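Local structure of putative enoyl-CoA hydratase/isomerase (Bordetella parapertussis, 3ISA) at residues T70-Q75 and A235-Y240; L82-I87 and F138-G143; D115-A118 and W122-C125. The protein probably acts on acyl-CoA thioesters as a hydratase or isomerase of the crotonase superfamily, although its substrate is not established. One frame throughout, in Å; residues are numbered along the deposited sequence. Where two conformers were deposited one is given.

Contact 1. Residues T70-Q75 and A235-Y240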
# COMPACT_ATOMS: atom_id res chain seq x y z
N THR D 70 34.98 11.50 15.89
CA THR D 70 36.39 11.28 16.25
C THR D 70 37.03 10.24 15.34
O THR D 70 36.51 9.13 15.21
CB THR D 70 36.53 10.81 17.72
OG1 THR D 70 35.75 11.66 18.56
CG2 THR D 70 38.01 10.80 18.19
N ASP D 71 38.13 10.61 14.69
CA ASP D 71 38.84 9.67 13.79
C ASP D 71 38.00 9.12 12.61
O ASP D 71 38.26 8.01 12.12
CB ASP D 71 39.50 8.52 14.57
CG ASP D 71 40.41 9.00 15.71
OD1 ASP D 71 41.29 9.85 15.46
OD2 ASP D 71 40.23 8.51 16.84
N TYR D 72 37.00 9.89 12.16
CA TYR D 72 36.26 9.52 10.94
C TYR D 72 37.20 9.53 9.73
O TYR D 72 37.01 8.76 8.78
CB TYR D 72 35.03 10.42 10.72
CG TYR D 72 35.34 11.72 10.01
CD1 TYR D 72 35.12 11.85 8.63
CD2 TYR D 72 35.88 12.80 10.71
CE1 TYR D 72 35.43 13.04 7.98
CE2 TYR D 72 36.18 13.98 10.06
CZ TYR D 72 35.95 14.09 8.70
OH TYR D 72 36.26 15.26 8.08
N GLU D 73 38.24 10.39 9.78
CA GLU D 73 39.23 10.47 8.69
C GLU D 73 39.98 9.16 8.43
O GLU D 73 40.36 8.87 7.30
CB GLU D 73 40.23 11.61 8.94
CG GLU D 73 39.66 13.00 8.70
CD GLU D 73 39.74 13.46 7.24
OE1 GLU D 73 39.38 12.68 6.32
OE2 GLU D 73 40.15 14.61 7.02
N THR D 74 40.18 8.37 9.48
CA THR D 74 40.88 7.09 9.36
C THR D 74 39.93 5.91 9.14
O THR D 74 40.37 4.76 9.07
CB THR D 74 41.79 6.82 10.59
OG1 THR D 74 41.01 6.84 11.78
CG2 THR D 74 42.88 7.88 10.69
N GLN D 75 38.63 6.19 9.02
CA GLN D 75 37.68 5.14 8.69
C GLN D 75 37.29 5.26 7.23
O GLN D 75 37.27 6.36 6.68
CB GLN D 75 36.47 5.18 9.60
CG GLN D 75 36.82 4.86 11.06
CD GLN D 75 35.62 4.69 11.94
OE1 GLN D 75 34.50 4.56 11.46
NE2 GLN D 75 35.84 4.66 13.26
N ALA D 235 33.92 13.39 2.26
CA ALA D 235 34.20 14.78 1.88
C ALA D 235 33.07 15.72 2.30
O ALA D 235 33.34 16.83 2.76
CB ALA D 235 34.48 14.90 0.38
N ARG D 236 31.82 15.26 2.18
CA ARG D 236 30.64 16.04 2.60
C ARG D 236 30.68 16.28 4.12
O ARG D 236 30.39 17.39 4.60
CB ARG D 236 29.33 15.33 2.21
CG ARG D 236 29.01 15.32 0.71
CD ARG D 236 27.58 14.83 0.42
NE ARG D 236 27.30 13.45 0.86
CZ ARG D 236 27.54 12.35 0.13
NH1 ARG D 236 28.11 12.43 -1.07
NH2 ARG D 236 27.23 11.15 0.62
N ILE D 237 31.03 15.23 4.86
CA ILE D 237 31.23 15.34 6.31
C ILE D 237 32.33 16.38 6.64
O ILE D 237 32.11 17.28 7.47
CB ILE D 237 31.53 13.95 6.93
CG1 ILE D 237 30.30 13.02 6.81
CG2 ILE D 237 31.96 14.08 8.39
CD1 ILE D 237 30.56 11.55 7.20
N ARG D 238 33.48 16.25 5.98
CA ARG D 238 34.61 17.17 6.14
C ARG D 238 34.20 18.63 5.93
O ARG D 238 34.48 19.48 6.78
CB ARG D 238 35.75 16.77 5.20
CG ARG D 238 37.10 17.46 5.47
CD ARG D 238 38.16 16.97 4.48
NE ARG D 238 38.35 15.52 4.58
CZ ARG D 238 38.13 14.65 3.60
NH1 ARG D 238 37.72 15.06 2.41
NH2 ARG D 238 38.34 13.36 3.81
N ASP D 239 33.49 18.89 4.83
CA ASP D 239 32.98 20.22 4.50
C ASP D 239 32.06 20.78 5.58
O ASP D 239 32.16 21.96 5.93
CB ASP D 239 32.23 20.21 3.16
CG ASP D 239 33.16 20.04 1.97
OD1 ASP D 239 34.40 20.14 2.13
OD2 ASP D 239 32.65 19.80 0.85
N TYR D 240 31.17 19.92 6.09
CA TYR D 240 30.22 20.32 7.13
C TYR D 240 30.94 20.62 8.46
O TYR D 240 30.62 21.61 9.13
CB TYR D 240 29.13 19.24 7.33
CG TYR D 240 28.41 19.40 8.65
CD1 TYR D 240 27.51 20.45 8.86
CD2 TYR D 240 28.68 18.53 9.72
CE1 TYR D 240 26.88 20.62 10.10
CE2 TYR D 240 28.05 18.69 10.94
CZ TYR D 240 27.16 19.73 11.13
OH TYR D 240 26.55 19.87 12.36
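Tyr72 lays its ring over the Ile237 side chain, and the methyl CG2 does the touching: it sits over one face, 4.0 Å from the ring centroid and 25° off the normal, in a CH-pi contact. The methyl is displaced toward the rim of the ring, where Tyr72 CE1 and Ile237 CG2 are 3.6 Å apart. Glu73 CG rests against the opposite face, so the ring is held between its own neighbour in sequence and the helix. With chi1 at 84°, Tyr72 CG stands between the backbone N and the carbonyl carbon, and the ring reaches the helix from there. Tyr72 OH lies 3.2 Å from Arg238 CA and almost as close to Arg238 CB, a packing contact with the root of that side chain.

Beside this apolar patch runs a salt bridge between two exposed side chains. Glu73, bent at chi2, and Arg238, bent at chi3, cross at about a right angle, with the carboxylate at the edge of the guanidinium. Arg238 NE gives a hydrogen bond of 3.2 Å to Glu73 OE2, which it meets from above the carboxylate plane; NH2 appears to reach OE1, but its position is less certain. Lys234, one turn earlier on the helix, bonds to the carbonyls of Glu73 and Gln75 and ties down the loop backbone as well.

Buried ring and surface ion pair together pack helix 233-241, the last of the modelled chain, on the loop between strand 53-58 and helix 77-95. In crotonases the corresponding loop contributes to the oxyanion hole, so this may be its outer part.

Contact 2. Residues L82-I87 and F138-G143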
# COMPACT_ATOMS: atom_id res chain seq x y z
N LEU D 82 28.38 1.51 7.30
CA LEU D 82 28.00 0.45 8.24
C LEU D 82 27.55 1.03 9.58
O LEU D 82 26.50 0.64 10.11
CB LEU D 82 29.12 -0.58 8.42
CG LEU D 82 28.82 -1.72 9.41
CD1 LEU D 82 27.51 -2.42 9.06
CD2 LEU D 82 29.96 -2.74 9.45
N ARG D 83 28.31 1.98 10.11
CA ARG D 83 27.96 2.59 11.38
C ARG D 83 26.60 3.33 11.33
O ARG D 83 25.80 3.26 12.27
CB ARG D 83 29.09 3.49 11.89
CG ARG D 83 30.33 2.72 12.39
CD ARG D 83 31.47 3.68 12.72
NE ARG D 83 31.06 4.64 13.75
CZ ARG D 83 31.71 5.77 14.03
NH1 ARG D 83 32.80 6.08 13.35
NH2 ARG D 83 31.25 6.58 14.99
N MET D 84 26.33 4.03 10.23
CA MET D 84 25.03 4.68 10.04
C MET D 84 23.87 3.67 9.89
O MET D 84 22.80 3.86 10.45
CB MET D 84 25.10 5.65 8.86
CG MET D 84 25.82 6.97 9.18
SD MET D 84 25.11 7.97 10.51
CE MET D 84 26.14 9.42 10.23
N VAL D 85 24.11 2.59 9.13
CA VAL D 85 23.13 1.52 8.99
C VAL D 85 22.79 0.88 10.32
O VAL D 85 21.61 0.70 10.63
CB VAL D 85 23.59 0.48 7.91
CG1 VAL D 85 22.74 -0.78 7.99
CG2 VAL D 85 23.50 1.13 6.52
N ARG D 86 23.82 0.58 11.12
CA ARG D 86 23.61 0.01 12.44
C ARG D 86 22.85 0.97 13.37
O ARG D 86 22.00 0.54 14.14
CB ARG D 86 24.93 -0.50 13.05
CG ARG D 86 25.62 -1.66 12.25
CD ARG D 86 24.76 -2.93 12.19
NE ARG D 86 24.80 -3.65 13.47
CZ ARG D 86 23.97 -4.64 13.81
NH1 ARG D 86 23.02 -5.02 12.97
NH2 ARG D 86 24.10 -5.25 14.99
N ILE D 87 23.15 2.27 13.29
CA ILE D 87 22.36 3.28 14.00
C ILE D 87 20.88 3.20 13.58
O ILE D 87 20.00 3.11 14.43
CB ILE D 87 22.95 4.72 13.83
CG1 ILE D 87 24.24 4.85 14.65
CG2 ILE D 87 21.95 5.79 14.27
CD1 ILE D 87 25.10 6.08 14.31
N PHE D 138 25.17 17.45 5.19
CA PHE D 138 26.13 16.60 4.48
C PHE D 138 25.44 15.45 3.76
O PHE D 138 26.06 14.43 3.47
CB PHE D 138 27.32 16.15 5.35
CG PHE D 138 26.94 15.43 6.63
CD1 PHE D 138 26.82 14.03 6.67
CD2 PHE D 138 26.76 16.15 7.82
CE1 PHE D 138 26.51 13.38 7.86
CE2 PHE D 138 26.45 15.49 9.01
CZ PHE D 138 26.31 14.11 9.03
N GLY D 139 24.14 15.63 3.50
CA GLY D 139 23.38 14.73 2.63
C GLY D 139 22.78 13.53 3.35
O GLY D 139 22.15 12.69 2.71
N LEU D 140 22.97 13.44 4.67
CA LEU D 140 22.46 12.31 5.45
C LEU D 140 20.93 12.34 5.64
O LEU D 140 20.38 13.35 6.08
CB LEU D 140 23.14 12.26 6.82
CG LEU D 140 22.78 11.02 7.66
CD1 LEU D 140 23.45 9.78 7.08
CD2 LEU D 140 23.17 11.24 9.11
N VAL D 141 20.25 11.23 5.33
CA VAL D 141 18.80 11.16 5.51
C VAL D 141 18.50 10.15 6.62
O VAL D 141 18.32 8.95 6.34
CB VAL D 141 18.05 10.83 4.18
CG1 VAL D 141 16.52 10.80 4.41
CG2 VAL D 141 18.40 11.84 3.06
N LEU D 142 18.45 10.64 7.86
CA LEU D 142 18.33 9.77 9.05
C LEU D 142 17.22 10.27 9.97
O LEU D 142 17.24 11.43 10.42
CB LEU D 142 19.67 9.75 9.83
CG LEU D 142 19.68 8.96 11.14
CD1 LEU D 142 19.53 7.47 10.83
CD2 LEU D 142 20.95 9.24 11.96
N GLY D 143 16.27 9.39 10.28
CA GLY D 143 15.19 9.71 11.23
C GLY D 143 14.12 10.62 10.66
O GLY D 143 13.20 11.05 11.38
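Helix 82-87 runs past 138-143, a segment without regular secondary structure that is extended only at Leu140-Leu142, the closest CA pair being Met84 and Leu142 at 8.5 Å, a spacing bridged by side chains alone. Met84 makes the nearer approach. Its chain bends at chi2 (-59°) and then straightens, so that the terminal methyl leads: Met84 CE lies 3.7 Å from Leu140 CD2, while SD is 4.1 Å from that same methyl. Leu140 answers with a CG anti to the backbone N (chi1 -174°), which carries the branch point toward the thioether, and CD2 comes nearer than CD1.

One turn further along the helix a second, looser pair forms, Ile87 CG2 with Leu142 CD2 at 4.3 Å. The two leucines are two positions apart in the extended chain and face the helix together, whereas Val141 between them turns elsewhere and packs on Thr207 of a neighbouring subunit. Phe67 touches Met84 and Ile87, Leu224 of helix 217-229 touches Leu140, and Ala112 touches both Ile87 and Leu142. Gly143, at the N-cap position before helix 144-151, has a positive phi (75°) that turns the chain out of the extended run.

No hydrogen bond links the two segments. Cohesion therefore rests on dispersion and on the exclusion of water from methyl, thioether and branched aliphatic groups, and without directional bonds the fit is set by shape rather than by polar pairing.

Contact 3. Residues D115-A118 and W122-C125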
# COMPACT_ATOMS: atom_id res chain seq x y z
N ASP D 115 17.60 11.53 17.21
CA ASP D 115 16.76 10.48 16.62
C ASP D 115 16.45 9.33 17.63
O ASP D 115 15.35 8.76 17.64
CB ASP D 115 17.44 9.91 15.38
CG ASP D 115 17.59 10.96 14.27
OD1 ASP D 115 16.61 11.67 13.96
OD2 ASP D 115 18.71 11.07 13.73
N LEU D 116 17.43 9.02 18.46
CA LEU D 116 17.25 8.00 19.49
C LEU D 116 16.17 8.44 20.47
O LEU D 116 15.27 7.66 20.82
CB LEU D 116 18.57 7.69 20.19
CG LEU D 116 18.49 6.70 21.36
CD1 LEU D 116 17.89 5.35 20.92
CD2 LEU D 116 19.90 6.54 21.94
N PHE D 117 16.26 9.70 20.89
CA PHE D 117 15.25 10.36 21.69
C PHE D 117 13.86 10.28 21.01
O PHE D 117 12.88 9.86 21.65
CB PHE D 117 15.69 11.82 21.90
CG PHE D 117 14.82 12.59 22.84
CD1 PHE D 117 14.95 12.42 24.21
CD2 PHE D 117 13.90 13.53 22.35
CE1 PHE D 117 14.13 13.13 25.10
CE2 PHE D 117 13.09 14.25 23.23
CZ PHE D 117 13.22 14.06 24.61
N ALA D 118 13.80 10.64 19.72
CA ALA D 118 12.55 10.61 18.91
C ALA D 118 11.91 9.22 18.82
O ALA D 118 10.68 9.11 18.80
CB ALA D 118 12.81 11.17 17.49
N TRP D 122 7.52 8.04 25.16
CA TRP D 122 7.39 9.11 26.16
C TRP D 122 8.69 9.91 26.15
O TRP D 122 9.78 9.36 26.35
CB TRP D 122 7.11 8.53 27.56
CG TRP D 122 5.72 7.96 27.79
CD1 TRP D 122 4.86 7.44 26.85
CD2 TRP D 122 5.04 7.86 29.05
NE1 TRP D 122 3.69 7.02 27.46
CE2 TRP D 122 3.78 7.26 28.80
CE3 TRP D 122 5.38 8.21 30.36
CZ2 TRP D 122 2.86 7.02 29.83
CZ3 TRP D 122 4.45 7.97 31.38
CH2 TRP D 122 3.22 7.37 31.10
N ARG D 123 8.59 11.21 25.87
CA ARG D 123 9.79 12.03 25.71
C ARG D 123 9.70 13.27 26.58
O ARG D 123 8.75 14.04 26.48
CB ARG D 123 9.98 12.42 24.24
CG ARG D 123 10.00 11.25 23.27
CD ARG D 123 10.05 11.72 21.81
NE ARG D 123 8.83 12.42 21.40
CZ ARG D 123 7.69 11.82 21.04
NH1 ARG D 123 6.63 12.55 20.68
NH2 ARG D 123 7.59 10.49 21.04
N TYR D 124 10.70 13.44 27.45
CA TYR D 124 10.77 14.60 28.35
C TYR D 124 12.15 15.22 28.24
O TYR D 124 13.13 14.53 27.95
CB TYR D 124 10.52 14.17 29.80
CG TYR D 124 9.11 13.71 30.10
CD1 TYR D 124 8.14 14.62 30.53
CD2 TYR D 124 8.76 12.37 29.99
CE1 TYR D 124 6.84 14.20 30.81
CE2 TYR D 124 7.47 11.94 30.27
CZ TYR D 124 6.52 12.86 30.68
OH TYR D 124 5.24 12.44 30.96
N CYS D 125 12.24 16.53 28.48
CA CYS D 125 13.55 17.15 28.56
C CYS D 125 13.59 18.24 29.63
O CYS D 125 12.54 18.68 30.11
CB CYS D 125 13.99 17.71 27.20
SG CYS D 125 13.06 19.14 26.61
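Arg123, deposited in two conformers of which one is described, starts from the strand with CB pointing at the helix, 3.7 Å from Phe117 CZ and about as far from CE2. The next carbon, Arg123 CG, stands over one face of the phenyl ring and 3.6 Å from Phe117 O. CD then passes the helix backbone, 3.4 Å from Phe117 O and 4.0 Å from Ala118 CA. A bend at chi3 (-66°) turns the head group out of that line, its plane 81° from that of the ring. In this conformer the polar atoms find partners beyond the two segments: NE bonds to Phe176 O, NH1 to Gly175 O and NH2 to Cys120 O, while NH1 also forms a salt bridge with Asp154 of a neighbouring subunit. Three carbonyls and one carboxylate thus grip the buried guanidinium, which would offset part of its desolvation cost; the second conformer makes this less certain.

Phe117 meets the strand in a second way. Its CG is anti to the backbone N (chi1 -173°), extending the ring so that its edge abuts the Tyr124 peptide, with Phe117 CE1 3.3 Å from Tyr124 O. Ala103 and Ala105 of strand 100-105, together with Phe131, pack around the same phenyl.

Strand 122-125 pairs in parallel with 100-105, and helix 112-119 comes between them in sequence and packs across them. The arrangement is that of a beta-alpha-beta crossover, interrupted by the short strand 108-110 of a second sheet, in the core of the crotonase fold.

The three contacts are nested along the chain: contact 3 lies within the loop closed by contact 2, and both lie within that closed by contact 1. Contacts 1 and 2, with centres 14 Å apart, touch directly. Gln75 OE1 and Arg83 NH1 are 3.0 Å apart in a probable hydrogen bond, and Phe138 packs on Ile237 and Tyr240. Contact 2 reaches contact 3, 18 Å away between centres, through Leu142 CD2 and Asp115 OD2 at 3.4 Å. Contacts 1 and 3 stay about 12 Å apart at their nearest atoms. In crotonases the N-terminal end of the helix corresponding to 112-119 contributes to the oxyanion hole; Ala112, at that end, touches contact 2, which therefore probably lies near the pocket.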